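Local coordinates for protein extracellular ligand-binding receptor (Desulfohalobium retbaense DSM 5692, PDB 5ERE) that binds 2-oxo-4-methylpentanoic acid, cytosine and calcium, and probably acts as an extracellular sensor of small solutes, at residues V257-A269 / L280-L293. Numbering follows the deposited sequence.
Sequences VEAYDLCTTLSRA and LFEWYAGNTFTGAL. With CA (calcium ion), chain E.
Ala-269 sets its CB squarely over the five-membered ring of Trp-283, 3.4 Å from the ring centroid, a CH-pi contact on the indole face. With CG anti to its backbone N (chi1 -178°), Trp-283 lays this face against the last turn of segment 257-269, while its CD1 covers a face of the Tyr-284 ring. Replacing this indole by an alanine is likely to strip Ala-269 of its aromatic cover and leave the Tyr-284 ring freer to shift. Tyr-284 in turn reaches the helix with its hydroxyl: OH donates to Thr-265 OG1 (2.7 Å), which lies in the ring plane and donates in turn to Asp-261 O, one helical turn back. Thr-265 CG2 touches Phe-289 obliquely, 3.8 Å from CD2, and Arg-268 NH2 lies at the ring edge, 3.3 Å from Phe-289 CD2, the guanidinium turned 60° from the ring. Farther along, the Asp-261 carboxylate takes two backbone N-H groups, Ala-292 N through the syn lone pair of OD1 (2.8 Å) and Leu-293 N at OD2, 33° out of plane; the paired bonds are likely to limit its turning. Calcium, bound by Glu-282, Ala-285 and Asn-287, ties together the turn linking helix 277-284 to strand 288-291, which pack across helix 254-271 in the periplasmic-binding-protein fold.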
loop_
_atom_site.group_PDB
_atom_site.type_symbol
_atom_site.label_atom_id
_atom_site.label_comp_id
_atom_site.label_asym_id
_atom_site.label_seq_id
_atom_site.Cartn_x
_atom_site.Cartn_y
_atom_site.Cartn_z
ATOM N N VAL A 257 20.238 7.479 0.879
ATOM C CA VAL A 257 19.229 8.339 1.501
ATOM C C VAL A 257 18.839 7.773 2.866
ATOM O O VAL A 257 18.779 8.496 3.877
ATOM C CB VAL A 257 17.967 8.466 0.600
ATOM C CG1 VAL A 257 16.790 9.151 1.348
ATOM C CG2 VAL A 257 18.299 9.185 -0.682
ATOM N N GLU A 258 18.581 6.477 2.890
ATOM C CA GLU A 258 18.250 5.781 4.110
ATOM C C GLU A 258 19.359 5.851 5.156
ATOM O O GLU A 258 19.098 5.988 6.354
ATOM C CB GLU A 258 17.953 4.287 3.815
ATOM C CG GLU A 258 17.579 3.489 5.056
ATOM C CD GLU A 258 17.419 1.971 4.773
ATOM O OE1 GLU A 258 18.337 1.375 4.140
ATOM O OE2 GLU A 258 16.385 1.401 5.202
ATOM N N ALA A 259 20.585 5.653 4.704
ATOM C CA ALA A 259 21.709 5.609 5.597
ATOM C C ALA A 259 21.964 7.029 6.161
ATOM O O ALA A 259 22.301 7.163 7.329
ATOM C CB ALA A 259 22.923 5.081 4.907
ATOM N N TYR A 260 21.735 8.063 5.355
ATOM C CA TYR A 260 21.841 9.425 5.824
ATOM C C TYR A 260 20.823 9.707 6.946
ATOM O O TYR A 260 21.171 10.334 7.956
ATOM C CB TYR A 260 21.641 10.438 4.662
ATOM C CG TYR A 260 21.664 11.871 5.111
ATOM C CD1 TYR A 260 22.868 12.553 5.230
ATOM C CD2 TYR A 260 20.482 12.551 5.428
ATOM C CE1 TYR A 260 22.907 13.897 5.667
ATOM C CE2 TYR A 260 20.513 13.888 5.863
ATOM C CZ TYR A 260 21.722 14.547 5.972
ATOM O OH TYR A 260 21.760 15.868 6.378
ATOM N N ASP A 261 19.567 9.285 6.786
ATOM C CA ASP A 261 18.587 9.511 7.860
ATOM C C ASP A 261 18.886 8.706 9.124
ATOM O O ASP A 261 18.607 9.169 10.252
ATOM C CB ASP A 261 17.162 9.207 7.421
ATOM C CG ASP A 261 16.557 10.302 6.569
ATOM O OD1 ASP A 261 17.255 11.303 6.289
ATOM O OD2 ASP A 261 15.375 10.150 6.174
ATOM N N LEU A 262 19.455 7.528 8.969
ATOM C CA LEU A 262 19.910 6.793 10.132
ATOM C C LEU A 262 20.956 7.578 10.908
ATOM O O LEU A 262 20.878 7.657 12.130
ATOM C CB LEU A 262 20.507 5.457 9.745
ATOM C CG LEU A 262 21.319 4.837 10.895
ATOM C CD1 LEU A 262 20.389 4.560 12.041
ATOM C CD2 LEU A 262 21.931 3.582 10.426
ATOM N N CYS A 263 21.967 8.118 10.220
ATOM C CA CYS A 263 23.015 8.871 10.947
ATOM C C CYS A 263 22.476 10.097 11.596
ATOM O O CYS A 263 22.874 10.420 12.717
ATOM C CB CYS A 263 24.195 9.258 10.060
ATOM S SG CYS A 263 24.989 7.837 9.387
ATOM N N THR A 264 21.589 10.800 10.907
ATOM C CA THR A 264 21.031 12.051 11.442
ATOM C C THR A 264 20.308 11.800 12.762
ATOM O O THR A 264 20.514 12.491 13.761
ATOM C CB THR A 264 20.058 12.681 10.405
ATOM O OG1 THR A 264 20.834 13.178 9.308
ATOM C CG2 THR A 264 19.227 13.792 11.002
ATOM N N THR A 265 19.456 10.783 12.759
ATOM C CA THR A 265 18.592 10.557 13.895
ATOM C C THR A 265 19.353 9.863 15.025
ATOM O O THR A 265 19.124 10.181 16.181
ATOM C CB THR A 265 17.352 9.765 13.479
ATOM O OG1 THR A 265 17.738 8.495 12.929
ATOM C CG2 THR A 265 16.573 10.592 12.451
ATOM N N LEU A 266 20.263 8.947 14.700
ATOM C CA LEU A 266 21.055 8.281 15.716
ATOM C C LEU A 266 22.011 9.249 16.410
ATOM O O LEU A 266 22.261 9.121 17.599
ATOM C CB LEU A 266 21.848 7.118 15.120
ATOM C CG LEU A 266 22.546 6.169 16.099
ATOM C CD1 LEU A 266 21.544 5.510 17.025
ATOM C CD2 LEU A 266 23.302 5.075 15.320
ATOM N N SER A 267 22.581 10.169 15.644
ATOM C CA SER A 267 23.399 11.241 16.188
ATOM C C SER A 267 22.633 12.012 17.247
ATOM O O SER A 267 23.169 12.300 18.318
ATOM C CB SER A 267 23.835 12.227 15.110
ATOM O OG SER A 267 24.951 11.753 14.411
ATOM N N ARG A 268 21.384 12.359 16.929
ATOM C CA ARG A 268 20.568 13.165 17.834
ATOM C C ARG A 268 20.284 12.310 19.069
ATOM O O ARG A 268 20.394 12.811 20.180
ATOM C CB ARG A 268 19.259 13.648 17.165
ATOM C CG ARG A 268 19.391 14.809 16.135
ATOM C CD ARG A 268 18.358 14.751 14.944
ATOM N NE ARG A 268 16.979 14.549 15.399
ATOM C CZ ARG A 268 15.954 14.156 14.638
ATOM N NH1 ARG A 268 16.105 13.925 13.341
ATOM N NH2 ARG A 268 14.754 14.016 15.206
ATOM N N ALA A 269 19.973 11.014 18.885
ATOM C CA ALA A 269 19.746 10.123 20.039
ATOM C C ALA A 269 20.966 10.028 20.956
ATOM O O ALA A 269 20.824 10.039 22.164
ATOM C CB ALA A 269 19.332 8.690 19.574
ATOM N N LEU A 280 17.506 3.521 23.217
ATOM C CA LEU A 280 17.741 3.768 21.803
ATOM C C LEU A 280 16.562 3.266 20.980
ATOM O O LEU A 280 16.138 3.930 20.041
ATOM C CB LEU A 280 19.055 3.133 21.371
ATOM C CG LEU A 280 20.247 3.982 21.768
ATOM C CD1 LEU A 280 21.525 3.229 21.631
ATOM C CD2 LEU A 280 20.306 5.253 20.965
ATOM N N PHE A 281 16.029 2.100 21.337
ATOM C CA PHE A 281 14.834 1.574 20.686
ATOM C C PHE A 281 13.641 2.539 20.883
ATOM O O PHE A 281 12.959 2.903 19.915
ATOM C CB PHE A 281 14.533 0.162 21.217
ATOM C CG PHE A 281 13.484 -0.598 20.440
ATOM C CD1 PHE A 281 12.139 -0.365 20.652
ATOM C CD2 PHE A 281 13.853 -1.587 19.529
ATOM C CE1 PHE A 281 11.183 -1.065 19.957
ATOM C CE2 PHE A 281 12.900 -2.295 18.827
ATOM C CZ PHE A 281 11.567 -2.042 19.028
ATOM N N GLU A 282 13.422 3.002 22.111
ATOM C CA GLU A 282 12.303 3.899 22.383
ATOM C C GLU A 282 12.441 5.258 21.660
ATOM O O GLU A 282 11.448 5.932 21.328
ATOM C CB GLU A 282 12.151 4.131 23.909
ATOM C CG GLU A 282 10.999 5.080 24.249
ATOM C CD GLU A 282 9.640 4.554 23.800
ATOM O OE1 GLU A 282 9.293 3.440 24.259
ATOM O OE2 GLU A 282 8.941 5.214 22.971
ATOM N N TRP A 283 13.672 5.673 21.443
ATOM C CA TRP A 283 13.920 6.864 20.651
ATOM C C TRP A 283 13.193 6.805 19.320
ATOM O O TRP A 283 12.669 7.814 18.820
ATOM C CB TRP A 283 15.414 7.006 20.400
ATOM C CG TRP A 283 15.738 8.208 19.647
ATOM C CD1 TRP A 283 15.849 8.328 18.292
ATOM C CD2 TRP A 283 15.968 9.509 20.197
ATOM N NE1 TRP A 283 16.149 9.627 17.962
ATOM C CE2 TRP A 283 16.221 10.374 19.109
ATOM C CE3 TRP A 283 15.986 10.024 21.497
ATOM C CZ2 TRP A 283 16.503 11.707 19.286
ATOM C CZ3 TRP A 283 16.270 11.363 21.673
ATOM C CH2 TRP A 283 16.515 12.188 20.569
ATOM N N TYR A 284 13.212 5.621 18.721
ATOM C CA TYR A 284 12.601 5.444 17.406
ATOM C C TYR A 284 11.147 4.985 17.492
ATOM O O TYR A 284 10.295 5.517 16.784
ATOM C CB TYR A 284 13.449 4.458 16.591
ATOM C CG TYR A 284 14.748 5.058 16.101
ATOM C CD1 TYR A 284 14.794 5.829 14.948
ATOM C CD2 TYR A 284 15.936 4.800 16.765
ATOM C CE1 TYR A 284 15.986 6.392 14.509
ATOM C CE2 TYR A 284 17.117 5.325 16.341
ATOM C CZ TYR A 284 17.148 6.121 15.208
ATOM O OH TYR A 284 18.355 6.598 14.803
ATOM N N ALA A 285 10.862 4.023 18.380
ATOM C CA ALA A 285 9.575 3.345 18.400
ATOM C C ALA A 285 8.446 4.340 18.664
ATOM O O ALA A 285 8.472 5.056 19.663
ATOM C CB ALA A 285 9.575 2.207 19.487
ATOM N N GLY A 286 7.450 4.359 17.781
ATOM C CA GLY A 286 6.314 5.263 17.878
ATOM C C GLY A 286 6.549 6.661 17.338
ATOM O O GLY A 286 5.646 7.502 17.350
ATOM N N ASN A 287 7.759 6.933 16.870
ATOM C CA ASN A 287 8.106 8.301 16.527
ATOM C C ASN A 287 8.014 8.541 15.053
ATOM O O ASN A 287 8.087 7.616 14.240
ATOM C CB ASN A 287 9.523 8.684 17.013
ATOM C CG ASN A 287 9.572 8.942 18.486
ATOM O OD1 ASN A 287 9.362 8.025 19.276
ATOM N ND2 ASN A 287 9.860 10.199 18.873
ATOM N N THR A 288 7.869 9.819 14.735
ATOM C CA THR A 288 7.851 10.305 13.383
ATOM C C THR A 288 9.087 11.169 13.186
ATOM O O THR A 288 9.432 11.966 14.059
ATOM C CB THR A 288 6.559 11.073 13.113
ATOM O OG1 THR A 288 5.464 10.165 13.268
ATOM C CG2 THR A 288 6.573 11.678 11.695
ATOM N N PHE A 289 9.800 10.934 12.091
ATOM C CA PHE A 289 10.929 11.782 11.696
ATOM C C PHE A 289 10.789 12.226 10.265
ATOM O O PHE A 289 10.357 11.447 9.397
ATOM C CB PHE A 289 12.247 11.030 11.823
ATOM C CG PHE A 289 12.537 10.537 13.206
ATOM C CD1 PHE A 289 12.104 9.294 13.614
ATOM C CD2 PHE A 289 13.264 11.326 14.091
ATOM C CE1 PHE A 289 12.371 8.830 14.892
ATOM C CE2 PHE A 289 13.535 10.873 15.393
ATOM C CZ PHE A 289 13.090 9.620 15.782
ATOM N N THR A 290 11.215 13.445 9.995
ATOM C CA THR A 290 11.184 13.984 8.664
ATOM C C THR A 290 12.621 14.239 8.280
ATOM O O THR A 290 13.403 14.744 9.057
ATOM C CB THR A 290 10.312 15.240 8.593
ATOM O OG1 THR A 290 8.944 14.853 8.823
ATOM C CG2 THR A 290 10.414 15.892 7.231
ATOM N N GLY A 291 12.986 13.789 7.088
ATOM C CA GLY A 291 14.376 13.764 6.697
ATOM C C GLY A 291 14.457 13.454 5.213
ATOM O O GLY A 291 13.518 13.696 4.468
ATOM N N ALA A 292 15.585 12.915 4.793
ATOM C CA ALA A 292 15.833 12.732 3.383
ATOM C C ALA A 292 14.877 11.718 2.777
ATOM O O ALA A 292 14.514 11.844 1.581
ATOM C CB ALA A 292 17.280 12.323 3.144
ATOM N N LEU A 293 14.416 10.752 3.590
ATOM C CA LEU A 293 13.443 9.750 3.125
ATOM C C LEU A 293 12.033 10.279 3.153
ATOM O O LEU A 293 11.094 9.538 2.916
ATOM C CB LEU A 293 13.454 8.505 4.003
ATOM C CG LEU A 293 14.573 7.495 3.949
ATOM C CD1 LEU A 293 14.483 6.580 5.235
ATOM C CD2 LEU A 293 14.378 6.671 2.678
HETATM CA CA CA E . 9.337 6.697 21.189
#